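Local coordinates for protein cycloalternan-forming enzyme (Listeria monocytogenes serovar 1/2a, PDB 5F7U) that belongs to glycoside hydrolase family 31 and joins a TIM-barrel domain to beta-rich domains, among them a family 6 carbohydrate-binding module, with glycans and magnesium ions bound, at residues Q239-T244 / E316-F321; G264-T269 / A312-D317; L695-N700 / Y810-N815; M806-Q811 / S822-T827. The protein carries 1 engineered substitution. All coordinates share one frame; numbering follows the deposited sequence. Where two conformers were deposited one is given.

In the fold
From the N terminus, contact 1 pairs strands 235-243 and 318-327 and closes a loop of 71 residues. In the same galactose mutarotase-like part, contact 2 starts within that loop and ends on the same stretch, sharing Glu316 and Asp317; it joins the start of strand 266-269 and its lead-in to the turn at 312-317. Contacts 3 and 4, centred 45 to 54 Å away, lie on the opposite side of the chain's centre. Contact 3 spans 109 residues, from helix 687-700 of the TIM-barrel domain to loop 810-815. Contact 4 starts before contact 3 closes and ends after it, so the two cross at Tyr810 and Gln811, tying one loop to both helix 687-700 and strand 825-830.

Contact 1 of 4, residues Q239-T244 / E316-F321; sequences QNNFMT and EDKYSF
Asn240 with Phe321 and Phe242 with Tyr319 form hydrogen-bonded antiparallel pairs, the short strand axes approaching to 4.6 Å at 159°, and Thr244 N prolongs the ladder to Asp317 O (2.8 Å). The face of Phe242, Tyr319, Phe321 and Asn240 is mainly aromatic. Tyr319 CG stands between its backbone N and carbonyl carbon (chi1 76°), which turns the ring onto the neighbouring strand, where Phe242 CB sits over one face, 3.5 Å from the ring centroid. The Phe242 and Tyr319 rings are nearly parallel but slid apart. Thr244 CB touches the edge of Tyr319 at CD2 (3.7 Å), and Phe242 CE2 meets Phe321 CE2 at 3.8 Å. On the face of Asn241 and Ser320, Ser320 OG donates to Asn241 OD1 over a short 2.5 Å, from above the carbonyl plane. Asn241 ND2 gives an almost straight bond to Gln239 OE1 (2.9 Å, 176°) and another to Ser224 O of strand 214-229, the next strand of this galactose mutarotase-like domain. With both ends engaged, the buried Asn241 amide has its flip state fixed, while the other face's aromatic contacts are apolar, Asn240 and Tyr319 OH bonding outside the pair, the latter to Thr216 OG1.

Contact 2 of 4, residues G264-T269 / A312-D317; sequences GKDVET and ASKVED
Ser313 OG donates to Asp266 OD1 across a short 2.5 Å, and Lys314 NZ forms a salt bridge to the second oxygen, Asp266 OD2, at 3.2 Å. Neither donor lies in the carboxylate plane: OG stands 42° out of it and NZ 37°, on opposite faces, so the carboxylate is gripped from both sides. Ser313 points its CB at the other segment and places OG between its backbone N and carbonyl carbon (chi1 59°). Lys314 bends at chi2 and then runs extended, crossing the Asp266 side chain at about a right angle, with CE 3.7 Å from Asp266 OD1 on the way to the ammonium group.

Loop 312-317 is the turn of the beta hairpin made by strands 307-311 and 318-327 in the galactose mutarotase-like domain. Strand 266-269 pairs antiparallel with the first arm of that hairpin, so the Asp266 side chain links the turn to a strand already joined to the hairpin by backbone bonds, and it also packs on Gln308 and Gln310. Ser313 CB also lies 3.6 Å from Gly264 O and 3.7 Å from Lys265 O. Lys265 itself turns away, its NZ forming a salt bridge with Glu282. Lys314 is exposed, and solvent probably weakens its ion pair with Asp266.

Contact 3 of 4, residues L695-N700 / Y810-N815; sequences LYTRMN and YQLGQN
Tyr696, Asn700 and Asn815 carry this junction between the end of helix 687-700, in the TIM-barrel domain, and the loop linking strands 801-806 and 825-830. Asn815 lies flat on one face of the Tyr696 ring. Its CB is centred above the ring, 3.5 Å from the centroid, and its amide plane is within 2° of parallel, with CG 3.5 Å from Tyr696 CE1. Having CG anti to the backbone N (chi1 -170°) lays the Asn815 amide along the ring, and its OD1 accepts from Gly817 N. Gly813 O meets the edge of the same ring at CD2 (3.4 Å), while Tyr696 OH bonds to Asp391 O. From the next helical turn Asn700 reaches the loop backbone with both ends of its amide. Its OD1 accepts from Gly813 N at 2.8 Å, almost head-on, and more weakly from Gln814 N. Its ND2 donates to Asn805 O and, in the carbonyl plane of the acceptor, to Gln814 O at 3.0 Å.

Contact 4 of 4, residues M806-Q811 / S822-T827; sequences MTDGYQ and SYDNLT. With MG (magnesium ion), chain K.
Met806 and Asn825 form an antiparallel hydrogen-bonded pair, Asn825 N donating to Met806 O at 2.9 Å. With CG beside the backbone N (chi1 -61°), the Asn825 side chain leans over the loop. Its CB lies 3.3 Å from Met806 O; CG is 3.4 Å from Tyr810 OH, which bonds to Thr875 OG1. At the tip ND2 donates to Asp808 OD1 at 2.9 Å, nearly straight (173°) and onto the anti lone pair, amide and carboxylate almost coplanar. A second, weak bond runs from ND2 to Thr807 O. These acceptors belong to a type I beta turn, Thr807 to Tyr810, overlaid by an ST turn in which Thr807 OG1 accepts from Gly809 N; the turn leaves edge strand 801-806 of a mixed sheet beside strand 825-830. Thr827 OG1 and Met806 N reach Asn825 O from opposite faces. Just upstream, Tyr823 O and Asp824 O each bind the magnesium ion at 2.2 Å, with three waters, and Asp824 OD2 is bridged by another water to Asp808 N.

Contact 1 of 4, residues Q239-T244 / E316-F321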
loop_
_atom_site.group_PDB
_atom_site.type_symbol
_atom_site.label_atom_id
_atom_site.label_comp_id
_atom_site.label_asym_id
_atom_site.label_seq_id
_atom_site.Cartn_x
_atom_site.Cartn_y
_atom_site.Cartn_z
ATOM N N GLN A 239 6.991 27.452 2.572
ATOM C CA GLN A 239 7.575 26.653 1.478
ATOM C C GLN A 239 9.048 26.381 1.714
ATOM O O GLN A 239 9.729 27.140 2.418
ATOM C CB GLN A 239 7.382 27.346 0.112
ATOM C CG GLN A 239 8.203 28.622 -0.067
ATOM C CD GLN A 239 8.034 29.183 -1.464
ATOM O OE1 GLN A 239 8.643 28.700 -2.418
ATOM N NE2 GLN A 239 7.183 30.186 -1.601
ATOM N N ASN A 240 9.523 25.285 1.126
ATOM C CA ASN A 240 10.949 25.109 0.884
ATOM C C ASN A 240 11.150 24.502 -0.512
ATOM O O ASN A 240 10.213 23.933 -1.102
ATOM C CB ASN A 240 11.630 24.283 1.983
ATOM C CG ASN A 240 13.123 24.621 2.124
ATOM O OD1 ASN A 240 13.681 25.382 1.322
ATOM N ND2 ASN A 240 13.767 24.067 3.139
ATOM N N ASN A 241 12.353 24.680 -1.044
ATOM C CA ASN A 241 12.680 24.328 -2.417
ATOM C C ASN A 241 14.004 23.627 -2.441
ATOM O O ASN A 241 14.942 24.048 -1.764
ATOM C CB ASN A 241 12.764 25.601 -3.280
ATOM C CG ASN A 241 11.432 26.338 -3.341
ATOM O OD1 ASN A 241 10.624 26.101 -4.241
ATOM N ND2 ASN A 241 11.183 27.207 -2.363
ATOM N N PHE A 242 14.073 22.562 -3.238
ATOM C CA PHE A 242 15.185 21.612 -3.222
ATOM C C PHE A 242 15.672 21.321 -4.634
ATOM O O PHE A 242 14.889 21.398 -5.584
ATOM C CB PHE A 242 14.724 20.319 -2.530
ATOM C CG PHE A 242 14.219 20.542 -1.119
ATOM C CD1 PHE A 242 15.115 20.526 -0.034
ATOM C CD2 PHE A 242 12.864 20.791 -0.864
ATOM C CE1 PHE A 242 14.664 20.742 1.269
ATOM C CE2 PHE A 242 12.410 21.015 0.444
ATOM C CZ PHE A 242 13.314 20.986 1.505
ATOM N N MET A 243 16.962 21.009 -4.768
ATOM C CA MET A 243 17.554 20.678 -6.066
ATOM C C MET A 243 17.371 19.192 -6.314
ATOM O O MET A 243 17.603 18.389 -5.410
ATOM C CB MET A 243 19.041 20.994 -6.065
ATOM C CG MET A 243 19.700 20.764 -7.418
ATOM S SD MET A 243 21.183 21.759 -7.472
ATOM C CE MET A 243 20.368 23.343 -7.498
ATOM N N THR A 244 16.972 18.830 -7.535
ATOM C CA THR A 244 16.780 17.422 -7.882
ATOM C C THR A 244 17.343 17.069 -9.268
ATOM O O THR A 244 16.964 17.703 -10.268
ATOM C CB THR A 244 15.301 16.982 -7.749
ATOM O OG1 THR A 244 15.151 15.664 -8.300
ATOM C CG2 THR A 244 14.343 17.974 -8.470
ATOM N N GLU A 316 12.674 22.033 -14.015
ATOM C CA GLU A 316 13.088 20.635 -14.212
ATOM C C GLU A 316 13.980 20.070 -13.094
ATOM O O GLU A 316 13.999 18.865 -12.886
ATOM C CB GLU A 316 13.814 20.511 -15.566
ATOM C CG GLU A 316 14.019 19.090 -16.090
ATOM C CD GLU A 316 15.319 18.413 -15.628
ATOM O OE1 GLU A 316 16.333 19.100 -15.335
ATOM O OE2 GLU A 316 15.337 17.165 -15.564
ATOM N N ASP A 317 14.738 20.939 -12.430
ATOM C CA ASP A 317 15.692 20.510 -11.410
ATOM C C ASP A 317 15.294 20.962 -10.004
ATOM O O ASP A 317 16.129 20.994 -9.111
ATOM C CB ASP A 317 17.121 20.986 -11.767
ATOM C CG ASP A 317 17.299 22.493 -11.675
ATOM O OD1 ASP A 317 16.306 23.249 -11.655
ATOM O OD2 ASP A 317 18.467 22.945 -11.652
ATOM N N LYS A 318 14.015 21.280 -9.809
ATOM C CA LYS A 318 13.547 21.774 -8.512
ATOM C C LYS A 318 12.360 20.967 -8.014
ATOM O O LYS A 318 11.418 20.726 -8.767
ATOM C CB LYS A 318 13.119 23.242 -8.638
ATOM C CG LYS A 318 12.713 23.910 -7.317
ATOM C CD LYS A 318 12.172 25.322 -7.514
ATOM C CE LYS A 318 13.248 26.264 -8.010
ATOM N NZ LYS A 318 12.833 27.692 -7.855
ATOM N N TYR A 319 12.399 20.550 -6.753
ATOM C CA TYR A 319 11.144 20.152 -6.088
ATOM C C TYR A 319 10.845 21.011 -4.875
ATOM O O TYR A 319 11.753 21.527 -4.227
ATOM C CB TYR A 319 11.041 18.647 -5.775
ATOM C CG TYR A 319 11.843 18.158 -4.590
ATOM C CD1 TYR A 319 11.307 18.188 -3.287
ATOM C CD2 TYR A 319 13.127 17.644 -4.770
ATOM C CE1 TYR A 319 12.047 17.709 -2.194
ATOM C CE2 TYR A 319 13.877 17.149 -3.692
ATOM C CZ TYR A 319 13.326 17.177 -2.406
ATOM O OH TYR A 319 14.080 16.713 -1.349
ATOM N N SER A 320 9.554 21.159 -4.572
ATOM C CA SER A 320 9.139 22.119 -3.553
ATOM C C SER A 320 7.973 21.563 -2.783
ATOM O O SER A 320 7.216 20.754 -3.324
ATOM C CB SER A 320 8.707 23.435 -4.196
ATOM O OG SER A 320 9.690 23.924 -5.107
ATOM N N PHE A 321 7.831 21.989 -1.531
ATOM C CA PHE A 321 6.544 21.834 -0.872
ATOM C C PHE A 321 5.999 23.192 -0.500
ATOM O O PHE A 321 6.746 24.104 -0.182
ATOM C CB PHE A 321 6.562 20.850 0.310
ATOM C CG PHE A 321 7.439 21.260 1.468
ATOM C CD1 PHE A 321 7.031 22.248 2.370
ATOM C CD2 PHE A 321 8.661 20.609 1.689
ATOM C CE1 PHE A 321 7.836 22.605 3.446
ATOM C CE2 PHE A 321 9.471 20.947 2.775
ATOM C CZ PHE A 321 9.059 21.962 3.644
HETATM O O HOH W 1 17.484 17.900 -12.983
#

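Contact 2 of 4, residues G264-T269 / A312-D317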
loop_
_atom_site.group_PDB
_atom_site.type_symbol
_atom_site.label_atom_id
_atom_site.label_comp_id
_atom_site.label_asym_id
_atom_site.label_seq_id
_atom_site.Cartn_x
_atom_site.Cartn_y
_atom_site.Cartn_z
ATOM N N GLY A 264 7.342 15.130 -12.045
ATOM C CA GLY A 264 6.564 15.853 -13.045
ATOM C C GLY A 264 5.217 16.354 -12.564
ATOM O O GLY A 264 4.602 17.183 -13.248
ATOM N N LYS A 265 4.760 15.859 -11.410
ATOM C CA LYS A 265 3.410 16.134 -10.911
ATOM C C LYS A 265 3.422 17.165 -9.781
ATOM O O LYS A 265 4.380 17.232 -8.983
ATOM C CB LYS A 265 2.756 14.859 -10.332
ATOM C CG LYS A 265 2.596 13.647 -11.256
ATOM C CD LYS A 265 1.406 13.828 -12.169
ATOM C CE LYS A 265 1.126 12.557 -12.968
ATOM N NZ LYS A 265 0.280 12.937 -14.134
ATOM N N ASP A 266 2.323 17.922 -9.692
ATOM C CA ASP A 266 1.981 18.690 -8.490
ATOM C C ASP A 266 1.064 17.808 -7.670
ATOM O O ASP A 266 -0.058 17.554 -8.074
ATOM C CB ASP A 266 1.247 19.986 -8.845
ATOM C CG ASP A 266 2.135 20.981 -9.538
ATOM O OD1 ASP A 266 3.249 21.214 -9.040
ATOM O OD2 ASP A 266 1.729 21.526 -10.591
ATOM N N VAL A 267 1.550 17.340 -6.530
ATOM C CA VAL A 267 0.829 16.352 -5.716
ATOM C C VAL A 267 0.131 17.069 -4.571
ATOM O O VAL A 267 0.779 17.756 -3.782
ATOM C CB VAL A 267 1.791 15.288 -5.146
ATOM C CG1 VAL A 267 1.004 14.211 -4.428
ATOM C CG2 VAL A 267 2.642 14.663 -6.252
ATOM N N GLU A 268 -1.189 16.894 -4.476
ATOM C CA GLU A 268 -1.969 17.554 -3.423
ATOM C C GLU A 268 -2.158 16.589 -2.261
ATOM O O GLU A 268 -2.663 15.479 -2.465
ATOM C CB GLU A 268 -3.367 17.929 -3.939
ATOM C CG GLU A 268 -3.380 18.746 -5.215
ATOM C CD GLU A 268 -2.666 20.088 -5.126
ATOM O OE1 GLU A 268 -2.465 20.655 -4.025
ATOM O OE2 GLU A 268 -2.323 20.615 -6.205
ATOM N N THR A 269 -1.773 17.023 -1.063
ATOM C CA THR A 269 -2.042 16.269 0.143
ATOM C C THR A 269 -3.433 16.687 0.625
ATOM O O THR A 269 -3.596 17.634 1.390
ATOM C CB THR A 269 -0.982 16.511 1.232
ATOM O OG1 THR A 269 0.324 16.416 0.645
ATOM C CG2 THR A 269 -1.115 15.438 2.339
ATOM N N ALA A 312 9.468 18.645 -9.494
ATOM C CA ALA A 312 10.051 18.977 -10.817
ATOM C C ALA A 312 8.927 19.261 -11.829
ATOM O O ALA A 312 9.032 18.941 -13.015
ATOM C CB ALA A 312 11.000 17.867 -11.301
ATOM N N SER A 313 7.863 19.887 -11.326
ATOM C CA SER A 313 6.662 20.211 -12.107
ATOM C C SER A 313 6.692 21.646 -12.634
ATOM O O SER A 313 5.914 21.992 -13.526
ATOM C CB SER A 313 5.421 20.040 -11.221
ATOM O OG SER A 313 5.527 20.907 -10.101
ATOM N N LYS A 314 7.568 22.481 -12.075
ATOM C CA LYS A 314 7.674 23.894 -12.459
ATOM C C LYS A 314 8.990 24.122 -13.177
ATOM O O LYS A 314 9.017 24.585 -14.316
ATOM C CB LYS A 314 7.594 24.834 -11.242
ATOM C CG LYS A 314 6.429 24.601 -10.283
ATOM C CD LYS A 314 5.072 24.790 -10.942
ATOM C CE LYS A 314 3.969 24.719 -9.892
ATOM N NZ LYS A 314 2.654 24.596 -10.572
ATOM N N VAL A 315 10.073 23.781 -12.488
ATOM C CA VAL A 315 11.433 23.876 -12.989
ATOM C C VAL A 315 11.943 22.429 -12.970
ATOM O O VAL A 315 11.669 21.686 -12.020
ATOM C CB VAL A 315 12.283 24.778 -12.057
ATOM C CG1 VAL A 315 13.718 24.875 -12.541
ATOM C CG2 VAL A 315 11.682 26.181 -11.962
ATOM N N GLU A 316 12.674 22.033 -14.015
ATOM C CA GLU A 316 13.088 20.635 -14.212
ATOM C C GLU A 316 13.980 20.070 -13.094
ATOM O O GLU A 316 13.999 18.865 -12.886
ATOM C CB GLU A 316 13.814 20.511 -15.566
ATOM C CG GLU A 316 14.019 19.090 -16.090
ATOM C CD GLU A 316 15.319 18.413 -15.628
ATOM O OE1 GLU A 316 16.333 19.100 -15.335
ATOM O OE2 GLU A 316 15.337 17.165 -15.564
ATOM N N ASP A 317 14.738 20.939 -12.430
ATOM C CA ASP A 317 15.692 20.510 -11.410
ATOM C C ASP A 317 15.294 20.962 -10.004
ATOM O O ASP A 317 16.129 20.994 -9.111
ATOM C CB ASP A 317 17.121 20.986 -11.767
ATOM C CG ASP A 317 17.299 22.493 -11.675
ATOM O OD1 ASP A 317 16.306 23.249 -11.655
ATOM O OD2 ASP A 317 18.467 22.945 -11.652
#

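Contact 3 of 4, residues L695-N700 / Y810-N815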
loop_
_atom_site.group_PDB
_atom_site.type_symbol
_atom_site.label_atom_id
_atom_site.label_comp_id
_atom_site.label_asym_id
_atom_site.label_seq_id
_atom_site.Cartn_x
_atom_site.Cartn_y
_atom_site.Cartn_z
ATOM N N LEU A 695 -6.649 -19.104 -4.521
ATOM C CA LEU A 695 -7.033 -19.060 -3.114
ATOM C C LEU A 695 -6.302 -20.140 -2.296
ATOM O O LEU A 695 -5.813 -19.861 -1.195
ATOM C CB LEU A 695 -8.544 -19.179 -2.923
ATOM C CG LEU A 695 -9.026 -19.221 -1.460
ATOM C CD1 LEU A 695 -8.552 -18.015 -0.644
ATOM C CD2 LEU A 695 -10.537 -19.382 -1.393
ATOM N N TYR A 696 -6.242 -21.367 -2.820
ATOM C CA TYR A 696 -5.543 -22.439 -2.084
ATOM C C TYR A 696 -4.059 -22.143 -1.968
ATOM O O TYR A 696 -3.461 -22.377 -0.913
ATOM C CB TYR A 696 -5.761 -23.827 -2.701
ATOM C CG TYR A 696 -7.213 -24.262 -2.876
ATOM C CD1 TYR A 696 -8.262 -23.681 -2.135
ATOM C CD2 TYR A 696 -7.523 -25.305 -3.754
ATOM C CE1 TYR A 696 -9.585 -24.090 -2.311
ATOM C CE2 TYR A 696 -8.834 -25.725 -3.938
ATOM C CZ TYR A 696 -9.855 -25.114 -3.217
ATOM O OH TYR A 696 -11.140 -25.547 -3.423
ATOM N N THR A 697 -3.468 -21.606 -3.034
ATOM C CA THR A 697 -2.063 -21.181 -2.966
ATOM C C THR A 697 -1.844 -20.162 -1.844
ATOM O O THR A 697 -0.870 -20.278 -1.068
ATOM C CB THR A 697 -1.526 -20.665 -4.331
ATOM O OG1 THR A 697 -1.588 -21.743 -5.270
ATOM C CG2 THR A 697 -0.070 -20.242 -4.215
ATOM N N ARG A 698 -2.745 -19.174 -1.753
ATOM C CA ARG A 698 -2.648 -18.170 -0.701
ATOM C C ARG A 698 -2.735 -18.839 0.680
ATOM O O ARG A 698 -1.960 -18.503 1.582
ATOM C CB ARG A 698 -3.720 -17.068 -0.863
ATOM C CG ARG A 698 -3.600 -15.967 0.181
ATOM C CD ARG A 698 -4.811 -15.039 0.148
ATOM N NE ARG A 698 -4.696 -13.944 1.108
ATOM C CZ ARG A 698 -3.947 -12.855 0.928
ATOM N NH1 ARG A 698 -3.195 -12.692 -0.162
ATOM N NH2 ARG A 698 -3.932 -11.919 1.864
ATOM N N MET A 699 -3.645 -19.798 0.830
ATOM C CA MET A 699 -3.733 -20.516 2.085
ATOM C C MET A 699 -2.482 -21.363 2.358
ATOM O O MET A 699 -2.036 -21.444 3.505
ATOM C CB MET A 699 -5.039 -21.301 2.214
ATOM C CG MET A 699 -6.284 -20.403 2.175
ATOM S SD MET A 699 -6.313 -18.999 3.315
ATOM C CE MET A 699 -6.719 -19.835 4.847
ATOM N N ASN A 700 -1.889 -21.932 1.306
ATOM C CA ASN A 700 -0.607 -22.668 1.457
ATOM C C ASN A 700 0.507 -21.723 1.927
ATOM O O ASN A 700 1.380 -22.105 2.705
ATOM C CB ASN A 700 -0.142 -23.321 0.142
ATOM C CG ASN A 700 -1.090 -24.387 -0.394
ATOM O OD1 ASN A 700 -1.299 -24.454 -1.610
ATOM N ND2 ASN A 700 -1.645 -25.235 0.477
ATOM N N TYR A 810 1.389 -32.024 -1.066
ATOM C CA TYR A 810 2.625 -31.231 -1.069
ATOM C C TYR A 810 2.867 -30.364 -2.330
ATOM O O TYR A 810 4.006 -30.003 -2.630
ATOM C CB TYR A 810 3.836 -32.149 -0.777
ATOM C CG TYR A 810 4.001 -32.495 0.688
ATOM C CD1 TYR A 810 4.517 -31.553 1.592
ATOM C CD2 TYR A 810 3.658 -33.755 1.176
ATOM C CE1 TYR A 810 4.684 -31.859 2.932
ATOM C CE2 TYR A 810 3.829 -34.072 2.522
ATOM C CZ TYR A 810 4.343 -33.120 3.391
ATOM O OH TYR A 810 4.510 -33.442 4.724
ATOM N N GLN A 811 1.803 -30.042 -3.059
ATOM C CA GLN A 811 1.920 -29.106 -4.180
ATOM C C GLN A 811 1.232 -27.791 -3.832
ATOM O O GLN A 811 0.259 -27.790 -3.087
ATOM C CB GLN A 811 1.294 -29.682 -5.449
ATOM C CG GLN A 811 1.935 -31.013 -5.902
ATOM C CD GLN A 811 3.311 -30.828 -6.544
ATOM O OE1 GLN A 811 3.483 -29.954 -7.389
ATOM N NE2 GLN A 811 4.299 -31.659 -6.154
ATOM N N LEU A 812 1.729 -26.692 -4.393
ATOM C CA LEU A 812 1.044 -25.404 -4.267
ATOM C C LEU A 812 -0.324 -25.493 -4.939
ATOM O O LEU A 812 -0.473 -26.151 -5.964
ATOM C CB LEU A 812 1.879 -24.284 -4.891
ATOM C CG LEU A 812 3.162 -23.935 -4.140
ATOM C CD1 LEU A 812 3.996 -22.999 -5.002
ATOM C CD2 LEU A 812 2.864 -23.317 -2.777
ATOM N N GLY A 813 -1.327 -24.870 -4.338
ATOM C CA GLY A 813 -2.671 -24.867 -4.910
ATOM C C GLY A 813 -3.584 -26.004 -4.467
ATOM O O GLY A 813 -4.573 -26.288 -5.132
ATOM N N GLN A 814 -3.247 -26.648 -3.345
ATOM C CA GLN A 814 -4.067 -27.717 -2.773
ATOM C C GLN A 814 -4.679 -27.248 -1.460
ATOM O O GLN A 814 -3.980 -26.700 -0.604
ATOM C CB GLN A 814 -3.234 -28.996 -2.593
ATOM C CG GLN A 814 -2.668 -29.477 -3.918
ATOM C CD GLN A 814 -1.817 -30.711 -3.799
ATOM O OE1 GLN A 814 -1.011 -30.847 -2.869
ATOM N NE2 GLN A 814 -1.980 -31.620 -4.757
ATOM N N ASN A 815 -5.984 -27.467 -1.326
ATOM C CA ASN A 815 -6.817 -26.874 -0.271
ATOM C C ASN A 815 -6.491 -27.391 1.132
ATOM O O ASN A 815 -6.705 -28.569 1.427
ATOM C CB ASN A 815 -8.292 -27.142 -0.609
ATOM C CG ASN A 815 -9.263 -26.383 0.279
ATOM O OD1 ASN A 815 -8.880 -25.524 1.063
ATOM N ND2 ASN A 815 -10.540 -26.696 0.135
HETATM O O HOH W 2 -4.838 -24.292 0.575
#

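Contact 4 of 4, residues M806-Q811 / S822-T827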
loop_
_atom_site.group_PDB
_atom_site.type_symbol
_atom_site.label_atom_id
_atom_site.label_comp_id
_atom_site.label_asym_id
_atom_site.label_seq_id
_atom_site.Cartn_x
_atom_site.Cartn_y
_atom_site.Cartn_z
ATOM N N MET A 806 0.788 -27.148 3.912
ATOM C CA MET A 806 0.518 -28.029 2.755
ATOM C C MET A 806 -0.353 -29.218 3.126
ATOM O O MET A 806 -0.393 -29.630 4.286
ATOM C CB MET A 806 1.837 -28.559 2.157
ATOM C CG MET A 806 2.831 -27.485 1.743
ATOM S SD MET A 806 2.257 -26.420 0.411
ATOM C CE MET A 806 3.226 -27.038 -0.958
ATOM N N THR A 807 -1.035 -29.779 2.126
ATOM C CA THR A 807 -1.751 -31.055 2.293
ATOM C C THR A 807 -0.741 -32.196 2.133
ATOM O O THR A 807 0.432 -31.956 1.828
ATOM C CB THR A 807 -2.829 -31.254 1.217
ATOM O OG1 THR A 807 -2.195 -31.441 -0.056
ATOM C CG2 THR A 807 -3.784 -30.062 1.165
ATOM N N ASP A 808 -1.198 -33.441 2.289
ATOM C CA ASP A 808 -0.355 -34.590 1.964
ATOM C C ASP A 808 0.065 -34.668 0.488
ATOM O O ASP A 808 0.900 -35.502 0.122
ATOM C CB ASP A 808 -1.055 -35.898 2.356
ATOM C CG ASP A 808 -1.004 -36.166 3.846
ATOM O OD1 ASP A 808 -0.411 -35.374 4.603
ATOM O OD2 ASP A 808 -1.557 -37.199 4.270
ATOM N N GLY A 809 -0.543 -33.845 -0.362
ATOM C CA GLY A 809 -0.162 -33.759 -1.770
ATOM C C GLY A 809 1.104 -32.943 -1.989
ATOM O O GLY A 809 1.805 -33.125 -2.985
ATOM N N TYR A 810 1.389 -32.024 -1.066
ATOM C CA TYR A 810 2.625 -31.231 -1.069
ATOM C C TYR A 810 2.867 -30.364 -2.330
ATOM O O TYR A 810 4.006 -30.003 -2.630
ATOM C CB TYR A 810 3.836 -32.149 -0.777
ATOM C CG TYR A 810 4.001 -32.495 0.688
ATOM C CD1 TYR A 810 4.517 -31.553 1.592
ATOM C CD2 TYR A 810 3.658 -33.755 1.176
ATOM C CE1 TYR A 810 4.684 -31.859 2.932
ATOM C CE2 TYR A 810 3.829 -34.072 2.522
ATOM C CZ TYR A 810 4.343 -33.120 3.391
ATOM O OH TYR A 810 4.510 -33.442 4.724
ATOM N N GLN A 811 1.803 -30.042 -3.059
ATOM C CA GLN A 811 1.920 -29.106 -4.180
ATOM C C GLN A 811 1.232 -27.791 -3.832
ATOM O O GLN A 811 0.259 -27.790 -3.087
ATOM C CB GLN A 811 1.294 -29.682 -5.449
ATOM C CG GLN A 811 1.935 -31.013 -5.902
ATOM C CD GLN A 811 3.311 -30.828 -6.544
ATOM O OE1 GLN A 811 3.483 -29.954 -7.389
ATOM N NE2 GLN A 811 4.299 -31.659 -6.154
ATOM N N SER A 822 -4.526 -24.762 13.586
ATOM C CA SER A 822 -3.535 -25.825 13.342
ATOM C C SER A 822 -3.020 -25.789 11.912
ATOM O O SER A 822 -3.658 -25.209 11.033
ATOM C CB SER A 822 -4.140 -27.210 13.621
ATOM O OG SER A 822 -5.173 -27.497 12.688
ATOM N N TYR A 823 -1.862 -26.402 11.687
ATOM C CA TYR A 823 -1.383 -26.638 10.331
ATOM C C TYR A 823 -1.771 -28.040 9.915
ATOM O O TYR A 823 -1.979 -28.922 10.766
ATOM C CB TYR A 823 0.153 -26.528 10.246
ATOM C CG TYR A 823 0.727 -25.238 10.811
ATOM C CD1 TYR A 823 0.500 -24.006 10.182
ATOM C CD2 TYR A 823 1.493 -25.250 11.981
ATOM C CE1 TYR A 823 1.022 -22.825 10.707
ATOM C CE2 TYR A 823 2.025 -24.074 12.506
ATOM C CZ TYR A 823 1.788 -22.866 11.864
ATOM O OH TYR A 823 2.278 -21.684 12.392
ATOM N N ASP A 824 -1.814 -28.260 8.610
ATOM C CA ASP A 824 -1.906 -29.605 8.070
ATOM C C ASP A 824 -0.465 -30.160 8.105
ATOM O O ASP A 824 -0.059 -30.730 9.133
ATOM C CB ASP A 824 -2.563 -29.582 6.684
ATOM C CG ASP A 824 -2.873 -30.972 6.137
ATOM O OD1 ASP A 824 -2.391 -31.986 6.682
ATOM O OD2 ASP A 824 -3.608 -31.052 5.129
ATOM N N ASN A 825 0.303 -29.930 7.037
ATOM C CA ASN A 825 1.746 -30.219 7.014
ATOM C C ASN A 825 2.554 -28.929 6.975
ATOM O O ASN A 825 2.635 -28.265 5.923
ATOM C CB ASN A 825 2.131 -31.097 5.821
ATOM C CG ASN A 825 1.441 -32.448 5.835
ATOM O OD1 ASN A 825 1.307 -33.079 6.880
ATOM N ND2 ASN A 825 1.028 -32.912 4.668
ATOM N N LEU A 826 3.129 -28.553 8.111
ATOM C CA LEU A 826 3.968 -27.338 8.140
ATOM C C LEU A 826 5.240 -27.654 7.361
ATOM O O LEU A 826 5.925 -28.649 7.652
ATOM C CB LEU A 826 4.279 -26.923 9.567
ATOM C CG LEU A 826 5.220 -25.748 9.815
ATOM C CD1 LEU A 826 4.633 -24.451 9.282
ATOM C CD2 LEU A 826 5.448 -25.663 11.319
ATOM N N THR A 827 5.534 -26.798 6.384
ATOM C CA THR A 827 6.529 -27.057 5.346
ATOM C C THR A 827 7.394 -25.818 5.166
ATOM O O THR A 827 6.889 -24.711 5.307
ATOM C CB THR A 827 5.841 -27.445 4.017
ATOM O OG1 THR A 827 5.032 -28.613 4.224
ATOM C CG2 THR A 827 6.851 -27.761 2.899
HETATM MG MG MG K . -0.836 -30.739 11.193
HETATM O O HOH W 3 -3.529 -33.754 3.785
HETATM O O HOH W 4 -0.874 -34.948 7.506
HETATM O O HOH W 5 0.900 -29.884 12.066
HETATM O O HOH W 6 0.551 -32.863 11.730
HETATM O O HOH W 7 -1.902 -30.438 13.371
#